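Local atomic coordinates of alpha-amylase (Eisenia fetida, PDB entry 6M4K), a protein that probably hydrolyses internal alpha-1,4-glucosidic linkages in starch-like polysaccharides, as a calcium-containing glycoside hydrolase of family 13. Residues Trp388-Arg396 with Asp451-Arg459; Gly262-Asn272 with Phe313-Met324. All coordinates share one frame; numbering follows the deposited sequence.

Contact 1. Residues Trp388-Arg396 with Asp451-Arg459; sequences WREMYNMVR and DVISCDNNR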
loop_
_atom_site.group_PDB
_atom_site.type_symbol
_atom_site.label_atom_id
_atom_site.label_comp_id
_atom_site.label_asym_id
_atom_site.label_seq_id
_atom_site.Cartn_x
_atom_site.Cartn_y
_atom_site.Cartn_z
ATOM N N TRP A 388 9.284 11.104 5.527
ATOM C CA TRP A 388 10.538 10.861 6.229
ATOM C C TRP A 388 11.682 10.902 5.229
ATOM O O TRP A 388 11.590 10.315 4.147
ATOM C CB TRP A 388 10.526 9.485 6.889
ATOM C CG TRP A 388 9.522 9.280 7.995
ATOM C CD1 TRP A 388 8.552 10.142 8.414
ATOM C CD2 TRP A 388 9.404 8.114 8.814
ATOM N NE1 TRP A 388 7.833 9.581 9.456
ATOM C CE2 TRP A 388 8.343 8.334 9.715
ATOM C CE3 TRP A 388 10.101 6.903 8.873
ATOM C CZ2 TRP A 388 7.972 7.391 10.670
ATOM C CZ3 TRP A 388 9.725 5.965 9.815
ATOM C CH2 TRP A 388 8.668 6.215 10.701
ATOM N N ARG A 389 12.782 11.565 5.600
ATOM C CA ARG A 389 13.909 11.685 4.681
ATOM C C ARG A 389 14.416 10.317 4.241
ATOM O O ARG A 389 14.783 10.126 3.073
ATOM C CB ARG A 389 15.048 12.495 5.320
ATOM C CG ARG A 389 16.263 12.700 4.400
ATOM C CD ARG A 389 17.447 13.307 5.164
ATOM N NE ARG A 389 17.914 12.329 6.137
ATOM C CZ ARG A 389 17.647 12.359 7.435
ATOM N NH1 ARG A 389 16.956 13.361 7.971
ATOM N NH2 ARG A 389 18.088 11.364 8.200
ATOM N N GLU A 390 14.474 9.354 5.167
ATOM C CA GLU A 390 14.962 8.028 4.813
ATOM C C GLU A 390 14.087 7.392 3.743
ATOM O O GLU A 390 14.590 6.650 2.888
ATOM C CB GLU A 390 15.032 7.145 6.059
ATOM C CG GLU A 390 15.959 7.682 7.168
ATOM C CD GLU A 390 15.266 8.585 8.187
ATOM O OE1 GLU A 390 14.199 9.171 7.901
ATOM O OE2 GLU A 390 15.798 8.703 9.315
ATOM N N MET A 391 12.791 7.703 3.752
ATOM C CA MET A 391 11.882 7.190 2.732
ATOM C C MET A 391 12.007 7.969 1.430
ATOM O O MET A 391 12.245 7.387 0.375
ATOM C CB MET A 391 10.437 7.254 3.221
ATOM C CG MET A 391 9.974 6.010 3.921
ATOM S SD MET A 391 11.002 5.612 5.349
ATOM C CE MET A 391 9.986 4.382 6.160
ATOM N N TYR A 392 11.833 9.289 1.478
ATOM C CA TYR A 392 11.803 10.010 0.208
ATOM C C TYR A 392 13.156 10.022 -0.485
ATOM O O TYR A 392 13.206 10.021 -1.719
ATOM C CB TYR A 392 11.144 11.389 0.309
ATOM C CG TYR A 392 11.868 12.463 1.102
ATOM C CD1 TYR A 392 13.044 13.036 0.642
ATOM C CD2 TYR A 392 11.327 12.942 2.286
ATOM C CE1 TYR A 392 13.685 14.037 1.363
ATOM C CE2 TYR A 392 11.943 13.954 3.002
ATOM C CZ TYR A 392 13.123 14.482 2.547
ATOM O OH TYR A 392 13.745 15.484 3.280
ATOM N N ASN A 393 14.262 9.986 0.265
ATOM C CA ASN A 393 15.555 9.895 -0.403
ATOM C C ASN A 393 15.794 8.508 -0.983
ATOM O O ASN A 393 16.514 8.371 -1.976
ATOM C CB ASN A 393 16.685 10.326 0.531
ATOM C CG ASN A 393 16.948 11.816 0.458
ATOM O OD1 ASN A 393 16.264 12.538 -0.271
ATOM N ND2 ASN A 393 17.947 12.285 1.202
ATOM N N MET A 394 15.190 7.472 -0.395
ATOM C CA MET A 394 15.248 6.158 -1.015
ATOM C C MET A 394 14.275 6.029 -2.180
ATOM O O MET A 394 14.515 5.208 -3.072
ATOM C CB MET A 394 15.053 5.038 0.010
ATOM C CG MET A 394 16.279 4.807 0.899
ATOM S SD MET A 394 17.808 4.518 -0.014
ATOM C CE MET A 394 17.360 3.089 -1.006
ATOM N N VAL A 395 13.206 6.825 -2.207
ATOM C CA VAL A 395 12.399 6.915 -3.422
ATOM C C VAL A 395 13.208 7.545 -4.545
ATOM O O VAL A 395 13.191 7.061 -5.683
ATOM C CB VAL A 395 11.093 7.668 -3.134
ATOM C CG1 VAL A 395 10.363 8.070 -4.427
ATOM C CG2 VAL A 395 10.198 6.827 -2.221
ATOM N N ARG A 396 13.955 8.608 -4.240
ATOM C CA ARG A 396 14.859 9.179 -5.233
ATOM C C ARG A 396 15.900 8.160 -5.688
ATOM O O ARG A 396 16.157 8.036 -6.889
ATOM C CB ARG A 396 15.499 10.469 -4.703
ATOM C CG ARG A 396 16.408 11.153 -5.725
ATOM C CD ARG A 396 16.782 12.557 -5.293
ATOM N NE ARG A 396 17.564 12.518 -4.062
ATOM C CZ ARG A 396 18.088 13.583 -3.465
ATOM N NH1 ARG A 396 17.911 14.791 -3.983
ATOM N NH2 ARG A 396 18.795 13.429 -2.350
ATOM N N ASP A 451 25.839 10.179 1.789
ATOM C CA ASP A 451 24.873 9.187 2.239
ATOM C C ASP A 451 23.488 9.821 2.269
ATOM O O ASP A 451 23.199 10.672 3.117
ATOM C CB ASP A 451 25.259 8.694 3.626
ATOM C CG ASP A 451 24.144 7.926 4.285
ATOM O OD1 ASP A 451 23.444 7.177 3.566
ATOM O OD2 ASP A 451 23.941 8.071 5.504
ATOM N N VAL A 452 22.609 9.390 1.359
ATOM C CA VAL A 452 21.284 9.999 1.269
ATOM C C VAL A 452 20.349 9.539 2.371
ATOM O O VAL A 452 19.259 10.100 2.519
ATOM C CB VAL A 452 20.647 9.860 -0.128
ATOM C CG1 VAL A 452 21.530 10.504 -1.167
ATOM C CG2 VAL A 452 20.376 8.391 -0.458
ATOM N N ILE A 453 20.755 8.545 3.164
ATOM C CA ILE A 453 19.962 8.193 4.337
ATOM C C ILE A 453 20.048 9.298 5.385
ATOM O O ILE A 453 19.043 9.666 5.996
ATOM C CB ILE A 453 20.404 6.832 4.908
ATOM C CG1 ILE A 453 20.244 5.723 3.862
ATOM C CG2 ILE A 453 19.625 6.495 6.184
ATOM C CD1 ILE A 453 18.817 5.494 3.422
ATOM N N SER A 454 21.254 9.836 5.605
ATOM C CA SER A 454 21.490 10.839 6.642
ATOM C C SER A 454 21.596 12.263 6.112
ATOM O O SER A 454 21.405 13.208 6.891
ATOM C CB SER A 454 22.767 10.500 7.427
ATOM O OG SER A 454 23.922 10.538 6.611
ATOM N N CYS A 455 21.881 12.447 4.829
ATOM C CA CYS A 455 22.110 13.760 4.244
ATOM C C CYS A 455 20.982 14.113 3.283
ATOM O O CYS A 455 20.217 13.251 2.840
ATOM C CB CYS A 455 23.448 13.796 3.502
ATOM S SG CYS A 455 24.844 13.200 4.494
ATOM N N ASP A 456 20.894 15.403 2.956
ATOM C CA ASP A 456 19.813 15.879 2.102
ATOM C C ASP A 456 20.108 15.635 0.630
ATOM O O ASP A 456 19.190 15.344 -0.149
ATOM C CB ASP A 456 19.588 17.372 2.334
ATOM C CG ASP A 456 19.185 17.678 3.754
ATOM O OD1 ASP A 456 18.352 16.934 4.320
ATOM O OD2 ASP A 456 19.710 18.665 4.310
ATOM N N ASN A 457 21.369 15.753 0.234
ATOM C CA ASN A 457 21.769 15.746 -1.160
ATOM C C ASN A 457 22.640 14.527 -1.444
ATOM O O ASN A 457 23.128 13.864 -0.526
ATOM C CB ASN A 457 22.519 17.049 -1.485
ATOM C CG ASN A 457 21.742 18.281 -1.044
ATOM O OD1 ASN A 457 20.530 18.365 -1.246
ATOM N ND2 ASN A 457 22.431 19.228 -0.414
ATOM N N ASN A 458 22.818 14.218 -2.727
ATOM C CA ASN A 458 23.594 13.043 -3.105
ATOM C C ASN A 458 25.076 13.342 -3.307
ATOM O O ASN A 458 25.864 12.410 -3.495
ATOM C CB ASN A 458 23.027 12.408 -4.380
ATOM C CG ASN A 458 23.475 13.127 -5.638
ATOM O OD1 ASN A 458 23.151 14.297 -5.847
ATOM N ND2 ASN A 458 24.230 12.435 -6.477
ATOM N N ARG A 459 25.466 14.611 -3.283
ATOM C CA ARG A 459 26.846 15.019 -3.494
ATOM C C ARG A 459 27.070 16.306 -2.718
ATOM O O ARG A 459 26.109 17.017 -2.399
ATOM C CB ARG A 459 27.130 15.247 -4.980
ATOM C CG ARG A 459 26.333 16.385 -5.579
ATOM C CD ARG A 459 26.605 16.490 -7.060
ATOM N NE ARG A 459 25.791 17.515 -7.703
ATOM C CZ ARG A 459 25.794 17.741 -9.013
ATOM N NH1 ARG A 459 26.565 17.009 -9.805
ATOM N NH2 ARG A 459 25.027 18.692 -9.529
HETATM O O HOH W 1 16.276 16.033 2.647
HETATM O O HOH W 2 16.746 15.561 0.228
HETATM O O HOH W 3 19.038 17.276 -3.146
#
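Arg389 meets the carbonyl of Ile453 side-on, with two nitrogens on one oxygen. Arg389 NE and NH2 both lie 2.9 Å from Ile453 O, which sits close to the guanidinium plane. NH2 meets a lone pair of that oxygen, in the carbonyl plane, while NE stands above that plane. Ser454 O lies over one face of the guanidinium. The chain leaves with CG anti to the backbone N (chi1 -178°) and bends at chi3, which turns the NE edge to the loop. A leucine here would probably leave Ile453 O with neither donor, and this loop carbonyl without its grip from the helix. One helical turn on, Asn393 ND2 gives a straighter bond to Val452 O, 2.9 Å long at 163°, in the amide plane and on a lone pair. Arg396 NH2 reaches Asp456 O at 2.9 Å, with the oxygen tilted out of the guanidinium plane. Beside these bonds, Met394 CG packs on Ile453 CD1 at 3.6 Å. One water joins Tyr392 OH to Asp456 OD1, which also bonds Ser465. On the loop side, Asp451 OD1 accepts from Ile453 N in an Asx turn. Helix side chains thus hold loop carbonyls at the interface between the catalytic barrel and the C-terminal all-beta domain of this amylase.

Contact 2. Residues Gly262-Asn272 with Phe313-Met324; sequences GQNLGNVVRKN and FGTILTFFEANM. With SO4 (sulfate ion), chain F.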
loop_
_atom_site.group_PDB
_atom_site.type_symbol
_atom_site.label_atom_id
_atom_site.label_comp_id
_atom_site.label_asym_id
_atom_site.label_seq_id
_atom_site.Cartn_x
_atom_site.Cartn_y
_atom_site.Cartn_z
ATOM N N GLY A 262 5.949 -8.431 2.728
ATOM C CA GLY A 262 6.141 -7.786 4.020
ATOM C C GLY A 262 6.306 -8.777 5.156
ATOM O O GLY A 262 7.003 -8.495 6.137
ATOM N N GLN A 263 5.669 -9.945 5.050
ATOM C CA GLN A 263 5.891 -10.991 6.040
ATOM C C GLN A 263 7.350 -11.417 6.042
ATOM O O GLN A 263 7.984 -11.508 7.104
ATOM C CB GLN A 263 4.980 -12.184 5.747
ATOM C CG GLN A 263 3.528 -11.968 6.141
ATOM C CD GLN A 263 3.288 -12.168 7.629
ATOM O OE1 GLN A 263 3.880 -13.051 8.254
ATOM N NE2 GLN A 263 2.422 -11.347 8.202
ATOM N N ASN A 264 7.898 -11.679 4.852
ATOM C CA ASN A 264 9.271 -12.158 4.742
ATOM C C ASN A 264 10.271 -11.080 5.145
ATOM O O ASN A 264 11.192 -11.340 5.927
ATOM C CB ASN A 264 9.549 -12.681 3.326
ATOM C CG ASN A 264 8.850 -14.013 3.039
ATOM O OD1 ASN A 264 8.453 -14.297 1.898
ATOM N ND2 ASN A 264 8.719 -14.838 4.057
ATOM N N LEU A 265 10.120 -9.863 4.616
ATOM C CA LEU A 265 11.044 -8.794 4.989
ATOM C C LEU A 265 10.940 -8.461 6.473
ATOM O O LEU A 265 11.953 -8.165 7.123
ATOM C CB LEU A 265 10.828 -7.555 4.115
ATOM C CG LEU A 265 11.171 -7.740 2.635
ATOM C CD1 LEU A 265 10.949 -6.454 1.872
ATOM C CD2 LEU A 265 12.607 -8.220 2.456
ATOM N N GLY A 266 9.728 -8.503 7.023
ATOM C CA GLY A 266 9.569 -8.274 8.452
ATOM C C GLY A 266 10.314 -9.306 9.278
ATOM O O GLY A 266 11.087 -8.965 10.178
ATOM N N ASN A 267 10.123 -10.582 8.952
ATOM C CA ASN A 267 10.839 -11.634 9.668
ATOM C C ASN A 267 12.348 -11.491 9.513
ATOM O O ASN A 267 13.099 -11.710 10.473
ATOM C CB ASN A 267 10.362 -13.005 9.180
ATOM C CG ASN A 267 9.058 -13.428 9.825
ATOM O OD1 ASN A 267 8.770 -13.044 10.962
ATOM N ND2 ASN A 267 8.262 -14.217 9.113
ATOM N N VAL A 268 12.819 -11.143 8.314
ATOM C CA VAL A 268 14.257 -11.056 8.085
ATOM C C VAL A 268 14.863 -9.911 8.886
ATOM O O VAL A 268 15.853 -10.094 9.606
ATOM C CB VAL A 268 14.577 -10.937 6.584
ATOM C CG1 VAL A 268 16.048 -10.577 6.398
ATOM C CG2 VAL A 268 14.258 -12.252 5.865
ATOM N N VAL A 269 14.284 -8.713 8.777
ATOM C CA VAL A 269 14.866 -7.556 9.454
ATOM C C VAL A 269 14.759 -7.701 10.966
ATOM O O VAL A 269 15.645 -7.250 11.707
ATOM C CB VAL A 269 14.258 -6.248 8.913
ATOM C CG1 VAL A 269 14.732 -5.044 9.722
ATOM C CG2 VAL A 269 14.636 -6.079 7.450
ATOM N N ARG A 270 13.695 -8.336 11.449
ATOM C CA ARG A 270 13.566 -8.611 12.878
ATOM C C ARG A 270 14.470 -9.743 13.341
ATOM O O ARG A 270 14.608 -9.940 14.556
ATOM C CB ARG A 270 12.137 -9.014 13.200
ATOM C CG ARG A 270 11.117 -7.879 13.137
ATOM C CD ARG A 270 9.735 -8.439 13.269
ATOM N NE ARG A 270 8.705 -7.414 13.383
ATOM C CZ ARG A 270 8.330 -6.849 14.527
ATOM N NH1 ARG A 270 8.907 -7.204 15.674
ATOM N NH2 ARG A 270 7.372 -5.934 14.529
ATOM N N LYS A 271 15.055 -10.504 12.415
ATOM C CA LYS A 271 15.850 -11.689 12.744
ATOM C C LYS A 271 15.029 -12.734 13.484
ATOM O O LYS A 271 15.551 -13.451 14.341
ATOM C CB LYS A 271 17.113 -11.342 13.532
ATOM C CG LYS A 271 17.981 -10.316 12.878
ATOM C CD LYS A 271 19.078 -9.922 13.831
ATOM C CE LYS A 271 19.449 -8.499 13.598
ATOM N NZ LYS A 271 20.411 -7.961 14.600
ATOM N N ASN A 272 13.738 -12.813 13.177
ATOM C CA ASN A 272 12.870 -13.796 13.809
ATOM C C ASN A 272 13.341 -15.201 13.459
ATOM O O ASN A 272 13.698 -15.489 12.310
ATOM C CB ASN A 272 11.426 -13.614 13.341
ATOM C CG ASN A 272 10.717 -12.468 14.043
ATOM O OD1 ASN A 272 11.169 -11.988 15.082
ATOM N ND2 ASN A 272 9.590 -12.042 13.491
ATOM N N PHE A 313 1.254 -9.275 15.876
ATOM C CA PHE A 313 2.152 -8.130 16.009
ATOM C C PHE A 313 3.636 -8.502 15.984
ATOM O O PHE A 313 4.486 -7.637 16.225
ATOM C CB PHE A 313 1.824 -7.334 17.277
ATOM C CG PHE A 313 0.646 -6.412 17.127
ATOM C CD1 PHE A 313 0.768 -5.229 16.421
ATOM C CD2 PHE A 313 -0.575 -6.721 17.697
ATOM C CE1 PHE A 313 -0.307 -4.372 16.279
ATOM C CE2 PHE A 313 -1.656 -5.863 17.558
ATOM C CZ PHE A 313 -1.516 -4.691 16.848
ATOM N N GLY A 314 3.969 -9.750 15.678
ATOM C CA GLY A 314 5.325 -10.230 15.845
ATOM C C GLY A 314 6.213 -10.285 14.615
ATOM O O GLY A 314 7.375 -10.678 14.730
ATOM N N THR A 315 5.714 -9.873 13.452
ATOM C CA THR A 315 6.380 -10.046 12.158
ATOM C C THR A 315 6.352 -8.757 11.343
ATOM O O THR A 315 7.402 -8.250 10.934
ATOM C CB THR A 315 5.761 -11.195 11.347
ATOM O OG1 THR A 315 6.075 -12.451 11.967
ATOM C CG2 THR A 315 6.305 -11.205 9.919
ATOM N N ILE A 316 5.156 -8.210 11.107
ATOM C CA ILE A 316 5.042 -6.997 10.304
ATOM C C ILE A 316 5.771 -5.842 10.980
ATOM O O ILE A 316 5.690 -5.655 12.202
ATOM C CB ILE A 316 3.557 -6.679 10.059
ATOM C CG1 ILE A 316 2.870 -7.809 9.280
ATOM C CG2 ILE A 316 3.403 -5.351 9.316
ATOM C CD1 ILE A 316 3.530 -8.139 7.933
ATOM N N LEU A 317 6.487 -5.052 10.188
ATOM C CA LEU A 317 7.133 -3.843 10.676
ATOM C C LEU A 317 6.290 -2.620 10.337
ATOM O O LEU A 317 5.688 -2.537 9.259
ATOM C CB LEU A 317 8.534 -3.703 10.081
ATOM C CG LEU A 317 9.536 -4.723 10.618
ATOM C CD1 LEU A 317 10.804 -4.747 9.768
ATOM C CD2 LEU A 317 9.862 -4.399 12.088
ATOM N N THR A 318 6.230 -1.681 11.282
ATOM C CA THR A 318 5.393 -0.497 11.173
ATOM C C THR A 318 6.149 0.676 11.771
ATOM O O THR A 318 7.253 0.527 12.293
ATOM C CB THR A 318 4.089 -0.671 11.958
ATOM O OG1 THR A 318 4.378 -0.578 13.366
ATOM C CG2 THR A 318 3.453 -2.013 11.684
ATOM N N PHE A 319 5.533 1.859 11.719
ATOM C CA PHE A 319 6.160 3.046 12.300
ATOM C C PHE A 319 6.420 2.899 13.800
ATOM O O PHE A 319 7.241 3.645 14.343
ATOM C CB PHE A 319 5.334 4.308 12.008
ATOM C CG PHE A 319 4.013 4.365 12.729
ATOM C CD1 PHE A 319 3.924 4.944 13.992
ATOM C CD2 PHE A 319 2.864 3.876 12.142
ATOM C CE1 PHE A 319 2.720 5.011 14.657
ATOM C CE2 PHE A 319 1.645 3.944 12.806
ATOM C CZ PHE A 319 1.577 4.517 14.076
ATOM N N PHE A 320 5.758 1.956 14.473
ATOM C CA PHE A 320 6.062 1.699 15.880
ATOM C C PHE A 320 7.435 1.062 16.069
ATOM O O PHE A 320 7.986 1.115 17.175
ATOM C CB PHE A 320 4.968 0.831 16.518
ATOM C CG PHE A 320 3.713 1.584 16.876
ATOM C CD1 PHE A 320 3.693 2.440 17.965
ATOM C CD2 PHE A 320 2.544 1.413 16.149
ATOM C CE1 PHE A 320 2.535 3.125 18.304
ATOM C CE2 PHE A 320 1.391 2.093 16.485
ATOM C CZ PHE A 320 1.385 2.945 17.564
ATOM N N GLU A 321 7.998 0.447 15.026
ATOM C CA GLU A 321 9.350 -0.089 15.059
ATOM C C GLU A 321 10.166 0.673 14.020
ATOM O O GLU A 321 10.639 0.099 13.036
ATOM C CB GLU A 321 9.340 -1.595 14.756
ATOM C CG GLU A 321 8.452 -2.431 15.692
ATOM C CD GLU A 321 6.975 -2.411 15.311
ATOM O OE1 GLU A 321 6.664 -2.387 14.096
ATOM O OE2 GLU A 321 6.114 -2.403 16.221
ATOM N N ALA A 322 10.338 1.977 14.242
ATOM C CA ALA A 322 10.722 2.881 13.162
ATOM C C ALA A 322 12.082 2.542 12.568
ATOM O O ALA A 322 12.266 2.625 11.344
ATOM C CB ALA A 322 10.699 4.325 13.663
ATOM N N ASN A 323 13.061 2.177 13.400
ATOM C CA ASN A 323 14.397 1.937 12.866
ATOM C C ASN A 323 14.408 0.730 11.937
ATOM O O ASN A 323 14.947 0.788 10.827
ATOM C CB ASN A 323 15.407 1.758 14.003
ATOM C CG ASN A 323 16.832 1.955 13.542
ATOM O OD1 ASN A 323 17.157 2.962 12.906
ATOM N ND2 ASN A 323 17.690 0.985 13.838
ATOM N N MET A 324 13.814 -0.375 12.383
ATOM C CA MET A 324 13.727 -1.562 11.539
ATOM C C MET A 324 12.841 -1.315 10.324
ATOM O O MET A 324 13.121 -1.819 9.234
ATOM C CB MET A 324 13.165 -2.718 12.353
ATOM C CG MET A 324 14.144 -3.260 13.385
ATOM S SD MET A 324 13.546 -4.782 14.146
ATOM C CE MET A 324 12.207 -4.144 15.114
HETATM S S SO4 F . 13.026 -0.114 16.486
HETATM O O1 SO4 F . 12.946 -0.720 15.159
HETATM O O2 SO4 F . 14.244 -0.592 17.133
HETATM O O3 SO4 F . 13.073 1.341 16.331
HETATM O O4 SO4 F . 11.854 -0.480 17.277
HETATM O O HOH W 4 6.744 -5.951 7.444
HETATM O O HOH W 5 4.038 -14.204 10.635
#
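Arg270 reaches along the 313-324 segment and gives NH2 to Ile316 O, 2.9 Å away at 160°. The acceptor lies near the guanidinium plane, but the donor stands above the carbonyl plane. NE makes a weak bond to Thr315 O. Leu317 CD2 covers one guanidinium face, 3.5 Å from Arg270 NE, and Gly314 O and Thr315 N lie over the opposite face. The chain is extended from CG to NE (chi2 172°, chi3 173°), which carries the charged end past Leu317. Glu321 OE1 makes a long salt bridge to Arg270 NH2 at 3.6 Å. Glu321 OE1 also accepts from Thr318 N, which helps fix the carboxylate.

Beside this, Asn267 OD1 takes two donors: Thr315 OG1 at 2.9 Å and Asn272 ND2 at 2.8 Å. Asn272 ND2 also bonds Gly314 O. The Schellman motif at Lys271 turns the chain so that Asn272 folds back to the last turn. Gly266 CA lies 3.3 Å from Thr315 O in a CA-H...O contact, where a side chain would clash. Further out, Val269 packs on Leu317 and Met324, and a water links Gly262 O to Leu317 N. A sulfate, probably from the crystallisation liquor, accepts from Asn323 N and Met324 N at the start of helix 322-334. Three successive carbonyls, from Gly314 to Ile316, therefore take side-chain donors from Arg270 and Asn272, the middle one weakly, and Glu321 probably offsets part of the arginine charge.

How the contacts relate
Following the chain from the N terminus, the first segment met is on helix 259-270, just after barrel strand 255-257. The chain then passes through strand 295-297 before 313-324 returns to that helix, and contact 2 closes its loop of 40 intervening residues. Helix 322-334 and strand 339-344 follow, and then helix 389-401 opens contact 1. Its loop runs through strands of the C-terminal domain and closes at 451-459. The two loops are in series and neither nest nor cross. Contact 2 ties helix 259-270 to the chain leading into helix 322-334, both within the catalytic barrel; contact 1 joins the barrel to the C-terminal domain. Their centres are about 21 Å apart, but Trp388 packs on Phe319 and Ala322.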